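Bacillaene synthase dehydratase PksH (Bacillus subtilis, PDB 3HP0) catalyses the dehydration of the (S)-3-hydroxy-3-methylglutaryl group carried on PksL to a 3-methylglutaconyl group during synthesis of the antibiotic bacillaene. Local coordinates at residues A[36-47]-A[92-101]; A[119-129]-A[180-191]. One frame throughout, in Å; residues are numbered along the deposited sequence.

Interaction 1: A[36-47]-A[92-101]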
loop_
_atom_site.group_PDB
_atom_site.type_symbol
_atom_site.label_atom_id
_atom_site.label_comp_id
_atom_site.label_asym_id
_atom_site.label_seq_id
_atom_site.Cartn_x
_atom_site.Cartn_y
_atom_site.Cartn_z
ATOM N N ILE A 36 -8.190 -0.777 7.799
ATOM C CA ILE A 36 -7.424 0.439 8.062
ATOM C C ILE A 36 -7.353 0.743 9.553
ATOM O O ILE A 36 -6.301 1.119 10.080
ATOM C CB ILE A 36 -8.052 1.650 7.356
ATOM C CG1 ILE A 36 -7.987 1.456 5.843
ATOM C CG2 ILE A 36 -7.336 2.925 7.769
ATOM C CD1 ILE A 36 -8.625 2.580 5.059
ATOM N N GLU A 37 -8.488 0.587 10.223
ATOM C CA GLU A 37 -8.584 0.838 11.652
ATOM C C GLU A 37 -7.733 -0.151 12.450
ATOM O O GLU A 37 -7.008 0.240 13.363
ATOM C CB GLU A 37 -10.055 0.765 12.093
ATOM C CG GLU A 37 -10.290 0.979 13.588
ATOM C CD GLU A 37 -9.617 2.236 14.124
ATOM O OE1 GLU A 37 -8.368 2.301 14.118
ATOM O OE2 GLU A 37 -10.335 3.162 14.553
ATOM N N GLU A 38 -7.815 -1.430 12.102
ATOM C CA GLU A 38 -7.044 -2.457 12.794
ATOM C C GLU A 38 -5.538 -2.222 12.684
ATOM O O GLU A 38 -4.792 -2.492 13.624
ATOM C CB GLU A 38 -7.397 -3.837 12.237
ATOM C CG GLU A 38 -8.739 -4.359 12.714
ATOM C CD GLU A 38 -9.163 -5.624 11.988
ATOM O OE1 GLU A 38 -8.279 -6.444 11.657
ATOM O OE2 GLU A 38 -10.379 -5.806 11.759
ATOM N N CYS A 39 -5.098 -1.722 11.532
ATOM C CA CYS A 39 -3.685 -1.441 11.295
ATOM C C CYS A 39 -3.223 -0.255 12.130
ATOM O O CYS A 39 -2.182 -0.316 12.788
ATOM C CB CYS A 39 -3.436 -1.146 9.814
ATOM S SG CYS A 39 -3.547 -2.583 8.723
ATOM N N LEU A 40 -3.993 0.825 12.102
ATOM C CA LEU A 40 -3.648 2.011 12.874
ATOM C C LEU A 40 -3.536 1.629 14.340
ATOM O O LEU A 40 -2.702 2.151 15.077
ATOM C CB LEU A 40 -4.723 3.077 12.691
ATOM C CG LEU A 40 -4.811 3.575 11.251
ATOM C CD1 LEU A 40 -6.043 4.439 11.063
ATOM C CD2 LEU A 40 -3.547 4.351 10.925
ATOM N N GLN A 41 -4.387 0.693 14.740
ATOM C CA GLN A 41 -4.439 0.189 16.101
ATOM C C GLN A 41 -3.199 -0.640 16.437
ATOM O O GLN A 41 -2.669 -0.565 17.547
ATOM C CB GLN A 41 -5.691 -0.665 16.256
ATOM C CG GLN A 41 -5.879 -1.260 17.621
ATOM C CD GLN A 41 -7.020 -2.254 17.645
ATOM O OE1 GLN A 41 -8.129 -1.957 17.190
ATOM N NE2 GLN A 41 -6.756 -3.442 18.175
ATOM N N VAL A 42 -2.748 -1.443 15.480
ATOM C CA VAL A 42 -1.563 -2.261 15.676
ATOM C C VAL A 42 -0.319 -1.369 15.700
ATOM O O VAL A 42 0.614 -1.609 16.468
ATOM C CB VAL A 42 -1.401 -3.296 14.543
ATOM C CG1 VAL A 42 -0.088 -4.041 14.709
ATOM C CG2 VAL A 42 -2.566 -4.268 14.548
ATOM N N LEU A 43 -0.310 -0.341 14.854
ATOM C CA LEU A 43 0.824 0.563 14.790
ATOM C C LEU A 43 0.968 1.395 16.056
ATOM O O LEU A 43 2.081 1.754 16.440
ATOM C CB LEU A 43 0.725 1.470 13.562
ATOM C CG LEU A 43 0.963 0.772 12.220
ATOM C CD1 LEU A 43 0.995 1.806 11.111
ATOM C CD2 LEU A 43 2.283 -0.003 12.262
ATOM N N ASN A 44 -0.151 1.710 16.701
ATOM C CA ASN A 44 -0.105 2.465 17.951
ATOM C C ASN A 44 0.546 1.616 19.036
ATOM O O ASN A 44 1.249 2.136 19.900
ATOM C CB ASN A 44 -1.502 2.885 18.394
ATOM C CG ASN A 44 -1.918 4.204 17.791
ATOM O OD1 ASN A 44 -1.172 5.183 17.868
ATOM N ND2 ASN A 44 -3.106 4.249 17.193
ATOM N N GLN A 45 0.311 0.310 18.998
ATOM C CA GLN A 45 0.928 -0.573 19.979
ATOM C C GLN A 45 2.436 -0.575 19.739
ATOM O O GLN A 45 3.223 -0.621 20.681
ATOM C CB GLN A 45 0.391 -2.000 19.844
ATOM C CG GLN A 45 -1.078 -2.153 20.195
ATOM C CD GLN A 45 -1.575 -3.581 20.042
ATOM O OE1 GLN A 45 -2.745 -3.875 20.287
ATOM N NE2 GLN A 45 -0.685 -4.474 19.632
ATOM N N CYS A 46 2.834 -0.519 18.472
ATOM C CA CYS A 46 4.243 -0.513 18.113
ATOM C C CYS A 46 4.891 0.856 18.356
ATOM O O CYS A 46 6.112 0.979 18.354
ATOM C CB CYS A 46 4.414 -0.897 16.640
ATOM S SG CYS A 46 3.792 -2.527 16.204
ATOM N N GLU A 47 4.065 1.875 18.563
ATOM C CA GLU A 47 4.529 3.237 18.797
ATOM C C GLU A 47 5.434 3.420 20.025
ATOM O O GLU A 47 6.488 4.056 19.948
ATOM C CB GLU A 47 3.310 4.164 18.906
ATOM C CG GLU A 47 3.577 5.564 19.456
ATOM C CD GLU A 47 4.465 6.402 18.564
ATOM O OE1 GLU A 47 4.112 6.583 17.373
ATOM O OE2 GLU A 47 5.503 6.896 19.058
ATOM N N LEU A 92 -2.477 6.194 7.210
ATOM C CA LEU A 92 -1.896 4.906 7.565
ATOM C C LEU A 92 -0.595 4.746 6.773
ATOM O O LEU A 92 0.463 4.449 7.339
ATOM C CB LEU A 92 -2.862 3.789 7.202
ATOM C CG LEU A 92 -2.370 2.343 7.251
ATOM C CD1 LEU A 92 -1.768 2.021 8.610
ATOM C CD2 LEU A 92 -3.542 1.432 6.936
ATOM N N TRP A 93 -0.669 4.965 5.464
ATOM C CA TRP A 93 0.517 4.843 4.633
ATOM C C TRP A 93 1.564 5.849 5.082
ATOM O O TRP A 93 2.762 5.577 5.010
ATOM C CB TRP A 93 0.171 5.055 3.159
ATOM C CG TRP A 93 -0.619 3.914 2.565
ATOM C CD1 TRP A 93 -0.710 2.642 3.051
ATOM C CD2 TRP A 93 -1.394 3.940 1.363
ATOM N NE1 TRP A 93 -1.495 1.873 2.227
ATOM C CE2 TRP A 93 -1.929 2.645 1.183
ATOM C CE3 TRP A 93 -1.695 4.934 0.421
ATOM C CZ2 TRP A 93 -2.749 2.314 0.095
ATOM C CZ3 TRP A 93 -2.510 4.609 -0.659
ATOM C CH2 TRP A 93 -3.027 3.308 -0.813
HETATM N N MSE A 94 1.111 7.009 5.559
HETATM C CA MSE A 94 2.037 8.035 6.038
HETATM C C MSE A 94 2.708 7.569 7.325
HETATM O O MSE A 94 3.891 7.802 7.542
HETATM C CB MSE A 94 1.313 9.351 6.309
HETATM C CG MSE A 94 0.835 10.073 5.069
HETATM SE SE MSE A 94 0.592 11.979 5.404
HETATM C CE MSE A 94 2.415 12.547 5.060
ATOM N N LYS A 95 1.936 6.899 8.170
ATOM C CA LYS A 95 2.427 6.398 9.449
ATOM C C LYS A 95 3.573 5.413 9.186
ATOM O O LYS A 95 4.614 5.453 9.853
ATOM C CB LYS A 95 1.288 5.693 10.194
ATOM C CG LYS A 95 1.387 5.706 11.708
ATOM C CD LYS A 95 1.096 7.099 12.250
ATOM C CE LYS A 95 0.593 7.051 13.694
ATOM N NZ LYS A 95 0.161 8.400 14.200
ATOM N N LEU A 96 3.369 4.527 8.214
ATOM C CA LEU A 96 4.378 3.547 7.852
ATOM C C LEU A 96 5.696 4.230 7.547
ATOM O O LEU A 96 6.756 3.703 7.870
ATOM C CB LEU A 96 3.928 2.749 6.629
ATOM C CG LEU A 96 3.104 1.471 6.793
ATOM C CD1 LEU A 96 2.572 1.303 8.203
ATOM C CD2 LEU A 96 1.983 1.517 5.785
ATOM N N GLN A 97 5.632 5.405 6.924
ATOM C CA GLN A 97 6.846 6.151 6.590
ATOM C C GLN A 97 7.377 6.996 7.746
ATOM O O GLN A 97 8.543 7.394 7.752
ATOM C CB GLN A 97 6.588 7.132 5.454
ATOM C CG GLN A 97 6.155 6.574 4.154
ATOM C CD GLN A 97 6.392 7.572 3.041
ATOM O OE1 GLN A 97 5.776 8.644 3.008
ATOM N NE2 GLN A 97 7.301 7.237 2.131
ATOM N N THR A 98 6.522 7.271 8.718
ATOM C CA THR A 98 6.897 8.153 9.809
ATOM C C THR A 98 7.092 7.566 11.205
ATOM O O THR A 98 7.833 8.117 12.007
ATOM C CB THR A 98 5.856 9.303 9.916
ATOM O OG1 THR A 98 5.765 9.981 8.656
ATOM C CG2 THR A 98 6.284 10.314 10.960
ATOM N N GLY A 99 6.430 6.458 11.492
ATOM C CA GLY A 99 6.525 5.869 12.812
ATOM C C GLY A 99 7.896 5.482 13.330
ATOM O O GLY A 99 8.835 5.280 12.559
ATOM N N PRO A 100 8.030 5.354 14.660
ATOM C CA PRO A 100 9.294 4.985 15.301
ATOM C C PRO A 100 9.578 3.490 15.140
ATOM O O PRO A 100 9.600 2.730 16.110
ATOM C CB PRO A 100 9.067 5.386 16.752
ATOM C CG PRO A 100 7.623 5.006 16.954
ATOM C CD PRO A 100 6.953 5.499 15.663
ATOM N N TYR A 101 9.786 3.085 13.892
ATOM C CA TYR A 101 10.099 1.704 13.540
ATOM C C TYR A 101 10.306 1.612 12.040
ATOM O O TYR A 101 9.803 2.431 11.283
ATOM C CB TYR A 101 8.978 0.751 13.967
ATOM C CG TYR A 101 7.596 1.328 13.795
ATOM C CD1 TYR A 101 7.122 1.685 12.529
ATOM C CD2 TYR A 101 6.778 1.565 14.903
ATOM C CE1 TYR A 101 5.879 2.269 12.364
ATOM C CE2 TYR A 101 5.523 2.153 14.749
ATOM C CZ TYR A 101 5.082 2.507 13.472
ATOM O OH TYR A 101 3.868 3.135 13.309
HETATM O O HOH W 1 2.862 4.035 15.510
#
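Leu-92 enters helix 36-47 as a knob into a hole, held among Ile-36, Cys-39, Leu-40 and Leu-43. The motif is a pair of nearly parallel helices of the crotonase fold: the axes of 36-47 and 92-98 differ in direction by 22° and approach to 10.5 Å. Leu-92 extends its CG anti to the backbone N (chi1 169°), which carries both methyl groups toward the neighbouring helix. CD1 of Leu-92 lies 3.7 Å from CD2 of Leu-40 and equally near CD1 of Leu-43; CB of Cys-39 meets both methyls of Leu-92, whose CD2 also reaches, more distantly, CG2 of Ile-36. Leu-43 comes at about a right angle to Leu-92, and its branches divide the work. Its CD1 presses on CD1 of Leu-96 at 3.3 Å, a tight methyl-methyl approach, whereas its CD2 lies 3.9 Å from CZ of Tyr-101. This inner side continues into the sheet, since Cys-39 also touches Phe-22 and Cys-46 touches Cys-18.

The outer side is looser and more polar. Lys-95 brings only its CB and CG to CD1 of Leu-43, and its NZ stays 5.4 Å from OE1 of Glu-47, too far for a salt bridge. The Glu-47 chain bends at chi2 (65°) and its side chain crosses that of Pro-100 at about a right angle, OE1 of Glu-47 lying 3.5 Å from CD of Pro-100. Beyond the helix end, Pro-100 centres an inverse gamma turn that presents Tyr-101 to Leu-43 and Cys-46. The carbonyl O of Cys-46 meets the tyrosine ring at its edge, in plane, and Lys-204 bonds this carbonyl and that of Pro-100. One water joins the segments: it donates to Leu-43 O and weakly to Glu-47 OE1, and is hydrogen-bonded to OH of Tyr-101, its O 2.6 Å from that OH.

Interaction 2: A[119-129]-A[180-191]; sequences VSATDIAIADQ and LIDAFDAESDVL
The backbones of 124-127 and 181-185 run alongside each other in the same direction, with CA atoms 4.9 Å apart at Ala-125 and Ile-181, and 4.4 Å at Ala-127 and Phe-184. Asp-182 N donates to O of Ala-125 at 2.8 Å, in the carbonyl plane but bent (133°). The next link, Ala-127 N to O of Ala-183, is weak. Asp-182 adds a side-chain bond: its OD1 takes the N-H of Ala-125 at 3.1 Å, almost straight (171°), through the anti lone pair. The same oxygen forms a salt bridge with Arg-154, whose guanidinium also bonds the carbonyls of Ser-120 and Thr-122.

On the apolar side, Ile-181 places CG2 4.0 Å from CB of Ala-125 and lies side by side with Val-119, both side chains pointing the same way. At the far end, Gln-129 folds at chi2 (-82°), CG of Gln-129 3.7 Å from CB of Ala-186, while Ser-188 turns CB toward the carbonyl of Ala-127. OG of Ser-188 is buried here without a polar partner. The Asp-182 carboxylate thus takes up a backbone N-H of strand 124-127, an outer strand of the sheet, and the charge of Arg-154 would probably stabilise it as an anion.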
loop_
_atom_site.group_PDB
_atom_site.type_symbol
_atom_site.label_atom_id
_atom_site.label_comp_id
_atom_site.label_asym_id
_atom_site.label_seq_id
_atom_site.Cartn_x
_atom_site.Cartn_y
_atom_site.Cartn_z
ATOM N N VAL A 119 3.210 -1.130 -0.328
ATOM C CA VAL A 119 4.594 -1.422 -0.688
ATOM C C VAL A 119 5.457 -0.173 -0.863
ATOM O O VAL A 119 6.624 -0.149 -0.460
ATOM C CB VAL A 119 4.661 -2.269 -1.980
ATOM C CG1 VAL A 119 6.097 -2.450 -2.407
ATOM C CG2 VAL A 119 4.000 -3.639 -1.749
ATOM N N SER A 120 4.876 0.860 -1.461
ATOM C CA SER A 120 5.582 2.104 -1.707
ATOM C C SER A 120 5.870 2.849 -0.417
ATOM O O SER A 120 6.942 3.436 -0.264
ATOM C CB SER A 120 4.751 3.021 -2.608
ATOM O OG SER A 120 4.383 2.379 -3.815
ATOM N N ALA A 121 4.898 2.826 0.495
ATOM C CA ALA A 121 4.999 3.525 1.768
ATOM C C ALA A 121 5.975 2.928 2.774
ATOM O O ALA A 121 6.604 3.673 3.539
ATOM C CB ALA A 121 3.619 3.623 2.401
ATOM N N THR A 122 6.102 1.598 2.790
ATOM C CA THR A 122 6.995 0.960 3.735
ATOM C C THR A 122 8.413 1.457 3.518
ATOM O O THR A 122 8.782 1.830 2.403
ATOM C CB THR A 122 6.933 -0.601 3.634
ATOM O OG1 THR A 122 7.341 -1.054 2.331
ATOM C CG2 THR A 122 5.502 -1.081 3.918
ATOM N N ASP A 123 9.192 1.498 4.593
ATOM C CA ASP A 123 10.581 1.951 4.529
ATOM C C ASP A 123 11.408 1.035 3.634
ATOM O O ASP A 123 12.355 1.484 2.988
ATOM C CB ASP A 123 11.218 1.935 5.917
ATOM C CG ASP A 123 10.607 2.949 6.858
ATOM O OD1 ASP A 123 10.648 4.160 6.540
ATOM O OD2 ASP A 123 10.098 2.535 7.921
ATOM N N ILE A 124 11.042 -0.249 3.628
ATOM C CA ILE A 124 11.731 -1.272 2.855
ATOM C C ILE A 124 10.754 -2.276 2.263
ATOM O O ILE A 124 9.898 -2.826 2.967
ATOM C CB ILE A 124 12.725 -2.046 3.735
ATOM C CG1 ILE A 124 13.776 -1.077 4.276
ATOM C CG2 ILE A 124 13.348 -3.208 2.938
ATOM C CD1 ILE A 124 14.819 -1.732 5.131
ATOM N N ALA A 125 10.897 -2.532 0.969
ATOM C CA ALA A 125 10.017 -3.468 0.286
ATOM C C ALA A 125 10.823 -4.582 -0.375
ATOM O O ALA A 125 11.680 -4.318 -1.215
ATOM C CB ALA A 125 9.177 -2.730 -0.757
ATOM N N ILE A 126 10.539 -5.819 0.012
ATOM C CA ILE A 126 11.236 -6.972 -0.560
ATOM C C ILE A 126 10.254 -7.911 -1.269
ATOM O O ILE A 126 9.066 -7.944 -0.961
ATOM C CB ILE A 126 11.977 -7.771 0.531
ATOM C CG1 ILE A 126 10.971 -8.456 1.445
ATOM C CG2 ILE A 126 12.844 -6.841 1.361
ATOM C CD1 ILE A 126 11.612 -9.298 2.497
ATOM N N ALA A 127 10.750 -8.685 -2.219
ATOM C CA ALA A 127 9.861 -9.591 -2.929
ATOM C C ALA A 127 10.593 -10.806 -3.481
ATOM O O ALA A 127 11.803 -10.952 -3.293
ATOM C CB ALA A 127 9.168 -8.829 -4.064
ATOM N N ASP A 128 9.837 -11.681 -4.144
ATOM C CA ASP A 128 10.396 -12.865 -4.786
ATOM C C ASP A 128 10.125 -12.745 -6.285
ATOM O O ASP A 128 9.527 -11.766 -6.728
ATOM C CB ASP A 128 9.782 -14.156 -4.230
ATOM C CG ASP A 128 8.289 -14.258 -4.479
ATOM O OD1 ASP A 128 7.820 -13.803 -5.543
ATOM O OD2 ASP A 128 7.586 -14.819 -3.612
ATOM N N GLN A 129 10.567 -13.738 -7.052
ATOM C CA GLN A 129 10.407 -13.772 -8.512
ATOM C C GLN A 129 8.966 -13.578 -8.981
ATOM O O GLN A 129 8.710 -13.112 -10.091
ATOM C CB GLN A 129 10.878 -15.124 -9.053
ATOM C CG GLN A 129 12.073 -15.712 -8.361
ATOM C CD GLN A 129 13.371 -15.143 -8.873
ATOM O OE1 GLN A 129 13.613 -15.126 -10.082
ATOM N NE2 GLN A 129 14.222 -14.685 -7.962
ATOM N N LEU A 180 11.200 0.672 -6.965
ATOM C CA LEU A 180 9.912 0.326 -6.367
ATOM C C LEU A 180 10.129 -0.657 -5.219
ATOM O O LEU A 180 9.454 -0.595 -4.198
ATOM C CB LEU A 180 8.974 -0.297 -7.400
ATOM C CG LEU A 180 7.652 -0.835 -6.819
ATOM C CD1 LEU A 180 7.045 0.182 -5.851
ATOM C CD2 LEU A 180 6.667 -1.145 -7.943
ATOM N N ILE A 181 11.068 -1.576 -5.390
ATOM C CA ILE A 181 11.366 -2.523 -4.343
ATOM C C ILE A 181 12.879 -2.564 -4.134
ATOM O O ILE A 181 13.657 -2.435 -5.088
ATOM C CB ILE A 181 10.828 -3.971 -4.670
ATOM C CG1 ILE A 181 11.263 -4.388 -6.062
ATOM C CG2 ILE A 181 9.306 -4.038 -4.542
ATOM C CD1 ILE A 181 12.607 -5.054 -6.065
ATOM N N ASP A 182 13.290 -2.711 -2.880
ATOM C CA ASP A 182 14.698 -2.798 -2.522
ATOM C C ASP A 182 14.889 -4.303 -2.356
ATOM O O ASP A 182 14.196 -4.923 -1.560
ATOM C CB ASP A 182 14.959 -2.100 -1.169
ATOM C CG ASP A 182 14.198 -0.797 -1.017
ATOM O OD1 ASP A 182 13.020 -0.819 -0.591
ATOM O OD2 ASP A 182 14.760 0.281 -1.319
ATOM N N ALA A 183 15.782 -4.911 -3.118
ATOM C CA ALA A 183 16.023 -6.361 -2.982
ATOM C C ALA A 183 14.820 -7.299 -3.180
ATOM O O ALA A 183 13.709 -7.056 -2.722
ATOM C CB ALA A 183 16.641 -6.653 -1.640
ATOM N N PHE A 184 15.086 -8.405 -3.852
ATOM C CA PHE A 184 14.086 -9.413 -4.126
ATOM C C PHE A 184 14.862 -10.697 -4.384
ATOM O O PHE A 184 16.046 -10.652 -4.725
ATOM C CB PHE A 184 13.243 -9.010 -5.345
ATOM C CG PHE A 184 13.953 -9.181 -6.655
ATOM C CD1 PHE A 184 13.842 -10.379 -7.365
ATOM C CD2 PHE A 184 14.703 -8.135 -7.205
ATOM C CE1 PHE A 184 14.481 -10.542 -8.580
ATOM C CE2 PHE A 184 15.349 -8.294 -8.431
ATOM C CZ PHE A 184 15.224 -9.494 -9.124
ATOM N N ASP A 185 14.200 -11.837 -4.218
ATOM C CA ASP A 185 14.864 -13.113 -4.428
ATOM C C ASP A 185 13.870 -14.266 -4.404
ATOM O O ASP A 185 12.796 -14.154 -3.811
ATOM C CB ASP A 185 15.927 -13.310 -3.340
ATOM C CG ASP A 185 16.854 -14.484 -3.621
ATOM O OD1 ASP A 185 16.412 -15.659 -3.530
ATOM O OD2 ASP A 185 18.038 -14.221 -3.940
ATOM N N ALA A 186 14.227 -15.379 -5.040
ATOM C CA ALA A 186 13.335 -16.533 -5.049
ATOM C C ALA A 186 13.068 -16.979 -3.613
ATOM O O ALA A 186 11.976 -17.451 -3.292
ATOM C CB ALA A 186 13.943 -17.664 -5.841
ATOM N N GLU A 187 14.067 -16.814 -2.753
ATOM C CA GLU A 187 13.934 -17.176 -1.354
ATOM C C GLU A 187 13.655 -15.938 -0.495
ATOM O O GLU A 187 14.493 -15.507 0.296
ATOM C CB GLU A 187 15.202 -17.862 -0.853
ATOM C CG GLU A 187 15.404 -19.235 -1.459
ATOM C CD GLU A 187 16.690 -19.888 -0.988
ATOM O OE1 GLU A 187 17.770 -19.309 -1.246
ATOM O OE2 GLU A 187 16.616 -20.975 -0.363
ATOM N N SER A 188 12.470 -15.367 -0.667
ATOM C CA SER A 188 12.086 -14.201 0.093
ATOM C C SER A 188 11.425 -14.671 1.379
ATOM O O SER A 188 10.208 -14.826 1.468
ATOM C CB SER A 188 11.119 -13.327 -0.697
ATOM O OG SER A 188 9.880 -13.992 -0.851
ATOM N N ASP A 189 12.273 -14.928 2.360
ATOM C CA ASP A 189 11.912 -15.391 3.696
ATOM C C ASP A 189 13.310 -15.364 4.270
ATOM O O ASP A 189 13.571 -14.799 5.337
ATOM C CB ASP A 189 11.383 -16.834 3.667
ATOM C CG ASP A 189 9.861 -16.914 3.758
ATOM O OD1 ASP A 189 9.194 -15.857 3.835
ATOM O OD2 ASP A 189 9.322 -18.047 3.747
ATOM N N VAL A 190 14.209 -15.967 3.500
ATOM C CA VAL A 190 15.607 -16.001 3.842
ATOM C C VAL A 190 16.093 -14.571 3.680
ATOM O O VAL A 190 16.845 -14.051 4.495
ATOM C CB VAL A 190 16.401 -16.906 2.876
ATOM C CG1 VAL A 190 17.893 -16.790 3.184
ATOM C CG2 VAL A 190 15.909 -18.356 2.980
ATOM N N LEU A 191 15.638 -13.950 2.599
ATOM C CA LEU A 191 15.993 -12.578 2.275
ATOM C C LEU A 191 15.462 -11.649 3.369
ATOM O O LEU A 191 16.140 -10.707 3.790
ATOM C CB LEU A 191 15.405 -12.194 0.914
ATOM C CG LEU A 191 15.770 -10.796 0.423
ATOM C CD1 LEU A 191 17.281 -10.668 0.389
ATOM C CD2 LEU A 191 15.159 -10.541 -0.956
#

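Overall arrangement
The two interactions follow one another along the chain, interaction 1 closing at Tyr-101 before interaction 2 opens at Val-119, with centres about 20 Å apart. Strand 102-107 links them: it continues directly from segment 92-101 and pairs in parallel with strand 124-127, one of the two outer strands of the mixed sheet. Helix packing beside the sheet and a loop running along the edge strand are therefore parts of one crotonase-type core. Lys-211 bonds both the carbonyl of Tyr-101 and the carboxylate of Asp-123. Ile-36 and Ser-120 have side chains about 11 Å from those of Asp-68 and Glu-137 respectively, so both contacts belong to the framework around these active-site residues rather than to the site itself.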